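PDB 6IE4: agenet domain-containing protein, which probably serves as a chromatin reader, its tandem Agenet domains binding the methylated tail of histone H3. Local coordinates for residues V50-E55 with E71-S76; P80-M85 with E139-R144; I94-E99 with T114-D119. All coordinates share one frame; numbering follows the deposited sequence.

Contact 1 (V50-E55 with E71-S76)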
# COMPACT_ATOMS: atom_id res chain seq x y z
N VAL A 50 -14.98 -12.89 -11.68
CA VAL A 50 -13.67 -12.87 -11.04
C VAL A 50 -13.50 -11.59 -10.22
O VAL A 50 -12.51 -10.87 -10.38
CB VAL A 50 -12.56 -12.94 -12.10
CG1 VAL A 50 -12.51 -14.33 -12.75
CG2 VAL A 50 -12.77 -11.85 -13.17
N LYS A 51 -14.42 -11.33 -9.30
CA LYS A 51 -14.42 -10.02 -8.67
C LYS A 51 -15.06 -10.13 -7.30
O LYS A 51 -16.03 -10.85 -7.11
CB LYS A 51 -15.20 -8.98 -9.49
CG LYS A 51 -14.58 -8.55 -10.81
CD LYS A 51 -15.61 -7.85 -11.69
CE LYS A 51 -14.97 -7.18 -12.90
NZ LYS A 51 -15.63 -5.86 -13.18
N CYS A 52 -14.51 -9.39 -6.36
CA CYS A 52 -15.02 -9.34 -5.00
C CYS A 52 -15.18 -7.88 -4.61
O CYS A 52 -14.82 -6.97 -5.36
CB CYS A 52 -14.09 -10.08 -4.04
SG CYS A 52 -12.57 -9.20 -3.97
N GLN A 53 -15.71 -7.65 -3.42
CA GLN A 53 -15.90 -6.31 -2.89
C GLN A 53 -15.18 -6.19 -1.55
O GLN A 53 -15.24 -7.10 -0.72
CB GLN A 53 -17.39 -5.99 -2.68
CG GLN A 53 -17.69 -4.58 -2.22
CD GLN A 53 -19.02 -4.47 -1.47
OE1 GLN A 53 -19.56 -5.46 -0.97
NE2 GLN A 53 -19.57 -3.25 -1.42
N VAL A 54 -14.49 -5.08 -1.36
CA VAL A 54 -13.64 -4.90 -0.20
C VAL A 54 -14.10 -3.64 0.55
O VAL A 54 -14.88 -2.84 0.05
CB VAL A 54 -12.14 -4.79 -0.58
CG1 VAL A 54 -11.59 -6.13 -1.09
CG2 VAL A 54 -11.93 -3.71 -1.65
N GLU A 55 -13.54 -3.45 1.73
CA GLU A 55 -13.76 -2.25 2.52
C GLU A 55 -12.40 -1.76 2.95
O GLU A 55 -11.65 -2.50 3.61
CB GLU A 55 -14.67 -2.54 3.71
CG GLU A 55 -14.55 -1.60 4.91
CD GLU A 55 -15.67 -1.82 5.92
OE1 GLU A 55 -16.83 -2.04 5.50
OE2 GLU A 55 -15.39 -1.82 7.14
N GLU A 71 -15.80 -1.10 -2.28
CA GLU A 71 -15.52 -1.08 -3.70
C GLU A 71 -15.42 -2.50 -4.23
O GLU A 71 -14.93 -3.40 -3.54
CB GLU A 71 -14.23 -0.31 -3.98
CG GLU A 71 -14.13 0.12 -5.42
CD GLU A 71 -13.17 1.26 -5.60
OE1 GLU A 71 -13.56 2.41 -5.28
OE2 GLU A 71 -12.03 1.02 -6.06
N VAL A 72 -15.94 -2.71 -5.43
CA VAL A 72 -15.78 -3.97 -6.14
C VAL A 72 -14.52 -3.87 -6.98
O VAL A 72 -14.34 -2.92 -7.75
CB VAL A 72 -17.01 -4.28 -7.00
CG1 VAL A 72 -16.74 -5.48 -7.85
CG2 VAL A 72 -18.26 -4.49 -6.13
N VAL A 73 -13.63 -4.85 -6.85
CA VAL A 73 -12.39 -4.90 -7.60
C VAL A 73 -12.24 -6.29 -8.20
O VAL A 73 -12.97 -7.22 -7.87
CB VAL A 73 -11.16 -4.55 -6.74
CG1 VAL A 73 -11.14 -3.07 -6.39
CG2 VAL A 73 -11.14 -5.38 -5.46
N ASP A 74 -11.23 -6.43 -9.06
CA ASP A 74 -10.82 -7.74 -9.54
C ASP A 74 -9.95 -8.40 -8.48
O ASP A 74 -9.23 -7.73 -7.74
CB ASP A 74 -10.04 -7.58 -10.85
CG ASP A 74 -10.91 -7.07 -11.98
OD1 ASP A 74 -12.00 -7.65 -12.20
OD2 ASP A 74 -10.54 -6.07 -12.63
N MET A 75 -10.03 -9.74 -8.39
CA MET A 75 -9.17 -10.43 -7.43
C MET A 75 -7.69 -10.26 -7.72
O MET A 75 -6.87 -10.51 -6.83
CB MET A 75 -9.51 -11.91 -7.33
CG MET A 75 -10.86 -12.20 -6.70
SD MET A 75 -11.56 -13.80 -7.12
CE MET A 75 -13.20 -13.61 -6.42
N SER A 76 -7.32 -9.74 -8.89
CA SER A 76 -5.92 -9.60 -9.23
C SER A 76 -5.37 -8.28 -8.73
O SER A 76 -4.15 -8.10 -8.69
CB SER A 76 -5.75 -9.65 -10.74
OG SER A 76 -6.50 -8.58 -11.30
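K51 and D74 each carry CG anti to the carbonyl carbon and beside the backbone N (chi1 -69° and -66°), and with these torsions the two side chains run alongside each other, pointing the same way. They meet at one end of an antiparallel pairing between strands 51-56 and 68-74, part of the curled antiparallel sheet, within an Agenet domain of the SH3 clan. D74 OD1 lies against the aliphatic part of K51, 3.1 Å from its CG. The charged ends do not pair: K51 NZ stays 4.2 Å from D74 OD1, beyond a salt bridge, so any electrostatic attraction is probably modest.

The register rests on backbone bonds. C52 and V73 form one hydrogen-bonded pair, with V73 N 2.9 Å from C52 O, and V54 and E71 form the next, with V54 N 2.8 Å from E71 O; each pair is bonded in both directions. Q53 and V72 make the non-hydrogen-bonded pair between them. C52 O is also approached by the CA-H of V72, whose CA lies 3.2 Å from it. The short strand axes run 135° apart, well away from exact antiparallel, which records a strong twist.

The two faces differ. C52, V54, V73 and E71 share one: V54 CG2 sits 4.2 Å from V73 CG2, L78 of strand 78-79 covers C52 and V54, and the E71 carboxylate gives the far end a polar edge, where OE2 is in long, weak ionic contact with a basic side chain of the bound peptide. On the opposite face V72 CG2 touches Q53 CB at 3.9 Å, while Q53 OE1 turns to T40 OG1 of the neighbouring strand. Beyond the strand, M75 reaches back along an extended chain until its CE stands 4.3 Å from C52 CB.

Contact 2 (P80-M85 with E139-R144)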
# COMPACT_ATOMS: atom_id res chain seq x y z
N PRO A 80 -2.13 -10.38 -0.08
CA PRO A 80 -2.30 -10.51 1.36
C PRO A 80 -1.57 -9.38 2.05
O PRO A 80 -0.85 -8.60 1.39
CB PRO A 80 -1.65 -11.86 1.67
CG PRO A 80 -1.40 -12.53 0.34
CD PRO A 80 -1.26 -11.43 -0.64
N PRO A 81 -1.71 -9.24 3.36
CA PRO A 81 -0.89 -8.26 4.06
C PRO A 81 0.57 -8.62 3.89
O PRO A 81 0.94 -9.77 3.67
CB PRO A 81 -1.34 -8.40 5.51
CG PRO A 81 -2.74 -8.85 5.40
CD PRO A 81 -2.82 -9.72 4.19
N ALA A 82 1.41 -7.60 3.95
CA ALA A 82 2.83 -7.85 3.80
C ALA A 82 3.31 -8.68 4.99
O ALA A 82 2.74 -8.60 6.09
CB ALA A 82 3.61 -6.55 3.70
N PRO A 83 4.31 -9.53 4.80
CA PRO A 83 4.72 -10.44 5.87
C PRO A 83 5.36 -9.68 7.02
O PRO A 83 6.11 -8.72 6.79
CB PRO A 83 5.74 -11.37 5.17
CG PRO A 83 5.36 -11.30 3.72
CD PRO A 83 4.99 -9.84 3.53
N PRO A 84 5.04 -10.05 8.27
CA PRO A 84 5.82 -9.53 9.41
C PRO A 84 7.33 -9.66 9.22
O PRO A 84 7.86 -10.78 9.15
CB PRO A 84 5.32 -10.38 10.59
CG PRO A 84 4.78 -11.65 9.97
CD PRO A 84 4.22 -11.23 8.63
N MET A 85 8.00 -8.51 9.12
CA MET A 85 9.46 -8.46 9.09
C MET A 85 10.06 -9.12 10.32
O MET A 85 9.68 -8.80 11.45
CB MET A 85 9.95 -7.00 9.00
CG MET A 85 9.80 -6.29 7.65
SD MET A 85 10.21 -4.51 7.74
CE MET A 85 9.26 -3.82 6.39
N GLU A 139 8.34 5.23 8.74
CA GLU A 139 7.31 5.48 7.74
C GLU A 139 7.56 4.67 6.49
O GLU A 139 6.75 4.72 5.56
CB GLU A 139 7.25 6.97 7.37
CG GLU A 139 7.30 7.95 8.53
CD GLU A 139 7.05 9.39 8.09
OE1 GLU A 139 5.88 9.72 7.78
OE2 GLU A 139 8.02 10.20 8.05
N LEU A 140 8.63 3.90 6.46
CA LEU A 140 8.97 3.06 5.33
C LEU A 140 8.83 1.60 5.67
O LEU A 140 8.94 1.18 6.82
CB LEU A 140 10.40 3.31 4.84
CG LEU A 140 10.75 4.77 4.62
CD1 LEU A 140 12.12 4.84 4.04
CD2 LEU A 140 9.75 5.41 3.69
N ARG A 141 8.64 0.83 4.62
CA ARG A 141 8.75 -0.60 4.71
C ARG A 141 9.50 -1.07 3.47
O ARG A 141 9.59 -0.34 2.48
CB ARG A 141 7.37 -1.25 4.82
CG ARG A 141 6.59 -1.35 3.52
CD ARG A 141 5.14 -1.72 3.77
NE ARG A 141 4.37 -1.78 2.53
CZ ARG A 141 3.21 -2.42 2.43
NH1 ARG A 141 2.67 -2.95 3.52
NH2 ARG A 141 2.56 -2.46 1.27
N PHE A 142 10.01 -2.29 3.52
CA PHE A 142 10.71 -2.85 2.38
C PHE A 142 9.66 -3.25 1.35
O PHE A 142 8.62 -3.83 1.69
CB PHE A 142 11.58 -4.04 2.81
CG PHE A 142 12.63 -3.69 3.85
CD1 PHE A 142 13.75 -2.94 3.50
CD2 PHE A 142 12.45 -4.02 5.19
CE1 PHE A 142 14.71 -2.58 4.46
CE2 PHE A 142 13.39 -3.65 6.15
CZ PHE A 142 14.53 -2.93 5.78
N HIS A 143 9.90 -2.88 0.10
CA HIS A 143 8.96 -3.23 -0.95
C HIS A 143 9.08 -4.71 -1.29
O HIS A 143 10.16 -5.18 -1.65
CB HIS A 143 9.18 -2.39 -2.19
CG HIS A 143 8.23 -2.73 -3.30
ND1 HIS A 143 7.03 -2.09 -3.47
CD2 HIS A 143 8.29 -3.69 -4.25
CE1 HIS A 143 6.40 -2.61 -4.51
NE2 HIS A 143 7.14 -3.59 -5.00
N ARG A 144 7.98 -5.43 -1.18
CA ARG A 144 7.89 -6.81 -1.62
C ARG A 144 6.90 -6.89 -2.76
O ARG A 144 6.03 -6.03 -2.92
CB ARG A 144 7.42 -7.75 -0.49
CG ARG A 144 8.00 -7.49 0.89
CD ARG A 144 9.40 -8.03 1.07
NE ARG A 144 9.53 -9.42 0.65
CZ ARG A 144 9.40 -10.46 1.47
NH1 ARG A 144 9.57 -11.70 1.01
NH2 ARG A 144 9.08 -10.27 2.74
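M85 and F142 supply the sulfur-aromatic part of this contact. M85 SD lies 4.6 Å from the centroid of the F142 ring and 76° off the ring normal, at the edge, which meets the definition of a Met-aromatic contact. An extended chain beyond CG carries the thioether across to the ring, where SD is nearest to CD2 and CE2 of F142.

Apolar contact comes from the methyl of the same residue. M85 CE lies 3.4 Å from F142 CD2 and 3.6 Å from R141 CB, and it also rests against the backbone N of F142, so it sits where the two neighbouring side chains leave the strand. With an alanine here the F142 ring edge would probably lose its sulfur partner and a gap would open beside R141 CB.

The third kind of interaction sets small apolar groups against guanidinium groups. R141 places CG between its backbone N and carbonyl carbon (chi1 78°) and then extends to NE, which brings NH1 3.7 Å from A82 CB. That guanidinium is heavily engaged: NH1 forms a salt bridge with E21 and NE another with D101, and W108 adds a cation-pi contact. These partners are likely to fix its rotation and to offset its charge. R144, bent at chi2 and chi3, instead turns NH2 to within 4.0 Å of P83 CG, while its NH1 is salt-bridged to the C-terminal carboxylate of K152.

None of the pairs is a hydrogen bond between the two segments. Side chains do the reaching, because the nearest CA atoms, those of A82 and R144, are still 7.5 Å apart, an arrangement consistent with a proline-rich linker resting on a strand edge within a tandem Agenet module.

Contact 3 (I94-E99 with T114-D119)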
# COMPACT_ATOMS: atom_id res chain seq x y z
N ILE A 94 18.78 0.82 5.79
CA ILE A 94 18.20 1.22 4.51
C ILE A 94 19.23 2.04 3.76
O ILE A 94 19.87 2.92 4.34
CB ILE A 94 16.88 1.99 4.72
CG1 ILE A 94 15.93 1.09 5.48
CG2 ILE A 94 16.30 2.42 3.39
CD1 ILE A 94 14.50 1.42 5.28
N VAL A 95 19.42 1.72 2.48
CA VAL A 95 20.53 2.23 1.69
C VAL A 95 20.01 2.93 0.44
O VAL A 95 18.90 2.67 -0.03
CB VAL A 95 21.51 1.10 1.33
CG1 VAL A 95 21.82 0.31 2.57
CG2 VAL A 95 20.90 0.18 0.27
N VAL A 96 20.83 3.82 -0.11
CA VAL A 96 20.51 4.45 -1.39
C VAL A 96 20.21 3.39 -2.44
O VAL A 96 21.06 2.55 -2.75
CB VAL A 96 21.63 5.38 -1.85
CG1 VAL A 96 21.32 5.95 -3.22
CG2 VAL A 96 21.79 6.49 -0.85
N GLY A 97 19.02 3.46 -3.04
CA GLY A 97 18.63 2.60 -4.12
C GLY A 97 17.72 1.47 -3.71
O GLY A 97 17.18 0.79 -4.59
N GLU A 98 17.65 1.17 -2.42
CA GLU A 98 16.64 0.26 -1.91
C GLU A 98 15.24 0.65 -2.39
O GLU A 98 14.85 1.82 -2.35
CB GLU A 98 16.68 0.21 -0.39
CG GLU A 98 16.05 -1.05 0.16
CD GLU A 98 16.65 -1.53 1.47
OE1 GLU A 98 17.55 -0.84 2.04
OE2 GLU A 98 16.22 -2.62 1.92
N GLU A 99 14.47 -0.34 -2.82
CA GLU A 99 13.05 -0.09 -3.02
C GLU A 99 12.32 -0.21 -1.71
O GLU A 99 12.56 -1.13 -0.92
CB GLU A 99 12.44 -1.05 -4.03
CG GLU A 99 12.80 -0.58 -5.37
CD GLU A 99 11.83 0.44 -5.91
OE1 GLU A 99 10.65 0.40 -5.49
OE2 GLU A 99 12.28 1.33 -6.69
N THR A 114 16.77 7.88 -2.54
CA THR A 114 17.82 8.57 -3.27
C THR A 114 18.86 9.16 -2.36
O THR A 114 19.99 9.38 -2.80
CB THR A 114 17.25 9.68 -4.15
OG1 THR A 114 16.43 10.54 -3.37
CG2 THR A 114 16.42 9.10 -5.29
N GLU A 115 18.52 9.40 -1.10
CA GLU A 115 19.43 10.01 -0.15
C GLU A 115 19.19 9.44 1.24
O GLU A 115 18.03 9.24 1.64
CB GLU A 115 19.25 11.53 -0.17
CG GLU A 115 20.18 12.32 0.71
CD GLU A 115 20.41 13.73 0.20
OE1 GLU A 115 19.46 14.33 -0.36
OE2 GLU A 115 21.54 14.24 0.35
N VAL A 116 20.28 9.16 1.96
CA VAL A 116 20.24 8.75 3.36
C VAL A 116 20.77 9.92 4.18
O VAL A 116 21.87 10.41 3.92
CB VAL A 116 21.09 7.48 3.60
CG1 VAL A 116 21.48 7.36 5.06
CG2 VAL A 116 20.34 6.22 3.14
N LEU A 117 19.97 10.40 5.13
CA LEU A 117 20.27 11.64 5.84
C LEU A 117 20.74 11.36 7.26
O LEU A 117 20.35 10.36 7.88
CB LEU A 117 19.03 12.56 5.87
CG LEU A 117 18.27 12.86 4.56
CD1 LEU A 117 16.82 13.25 4.86
CD2 LEU A 117 18.93 13.95 3.74
N ASP A 118 21.55 12.29 7.81
CA ASP A 118 22.29 12.04 9.06
C ASP A 118 21.40 11.76 10.26
O ASP A 118 21.92 11.32 11.29
CB ASP A 118 23.17 13.24 9.44
CG ASP A 118 24.20 13.58 8.40
OD1 ASP A 118 24.03 13.20 7.22
OD2 ASP A 118 25.20 14.22 8.78
N ASP A 119 20.09 11.96 10.14
CA ASP A 119 19.23 11.90 11.30
C ASP A 119 18.15 10.83 11.17
O ASP A 119 16.98 11.07 11.49
CB ASP A 119 18.61 13.27 11.53
CG ASP A 119 18.12 13.91 10.25
OD1 ASP A 119 18.89 13.89 9.26
OD2 ASP A 119 16.98 14.42 10.25
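V96 brings its side chain to T114-V116, late in strand 107-117, and the path from CB outwards shows how. CB itself is still 4.4 Å from T114 O. The two methyls then divide the work: CG1, anti to the backbone N (chi1 176°), comes to 3.7 Å from T114 O. CG2, anti to the carbonyl carbon, passes T114 O, reaches toward V116 N at 4.2 Å, and ends opposite V116 CG2 at 4.3 Å. V116 answers from the strand with a CA–CB bond aimed toward 94-99, its CG2 resting 3.5 Å from I94 O.

Local bonds on each side probably hold these positions. V95 to E98 form a type II beta turn, closed by E98 N 3.1 Å from V95 O. The carboxylate of E98 folds back over it, its OE1 accepting V95 N at 3.2 Å nearly along the C-O axis, while OE2 is salt-bridged to K92. G97 adopts a positive phi of 102°, where a side chain would crowd the carbonyl O of V96. Backbone bonds from G97 and E98 to V113 tie the turn to strand 107-117 just before T114. On the strand, T114 and E115 both face S123 in a classic beta bulge, and T114 OG1 is held by Q132 and the S123 carbonyl.

Methyl groups against methyls and backbone atoms make up nearly all of the contact between the two segments. Its chemistry implies nondirectional packing, with the relative placement probably set by the turn, the bulge and the bonds to V113 rather than by polar pairing here.

From the N terminus, contact 1 comes first, closing the loop between strands 51-56 and 68-74. Contact 2 opens a few residues later, at P80, so the two are in series, their centres 22 Å apart. Contact 2 then spans the remaining strands up to 140-142 and encloses contact 3, whose own loop runs from 94-99 to strand 107-117. Contacts 2 and 3 touch: F142 packs on I94 and E98, and H143 on E99. Contacts 1 and 3 lie on opposite sides of the chain's centre, about 17 Å apart at their nearest atoms. All three reach one curled antiparallel sheet; contact 2, centred nearest the middle of the chain, ties the run after strand 78-79 to strand 140-142.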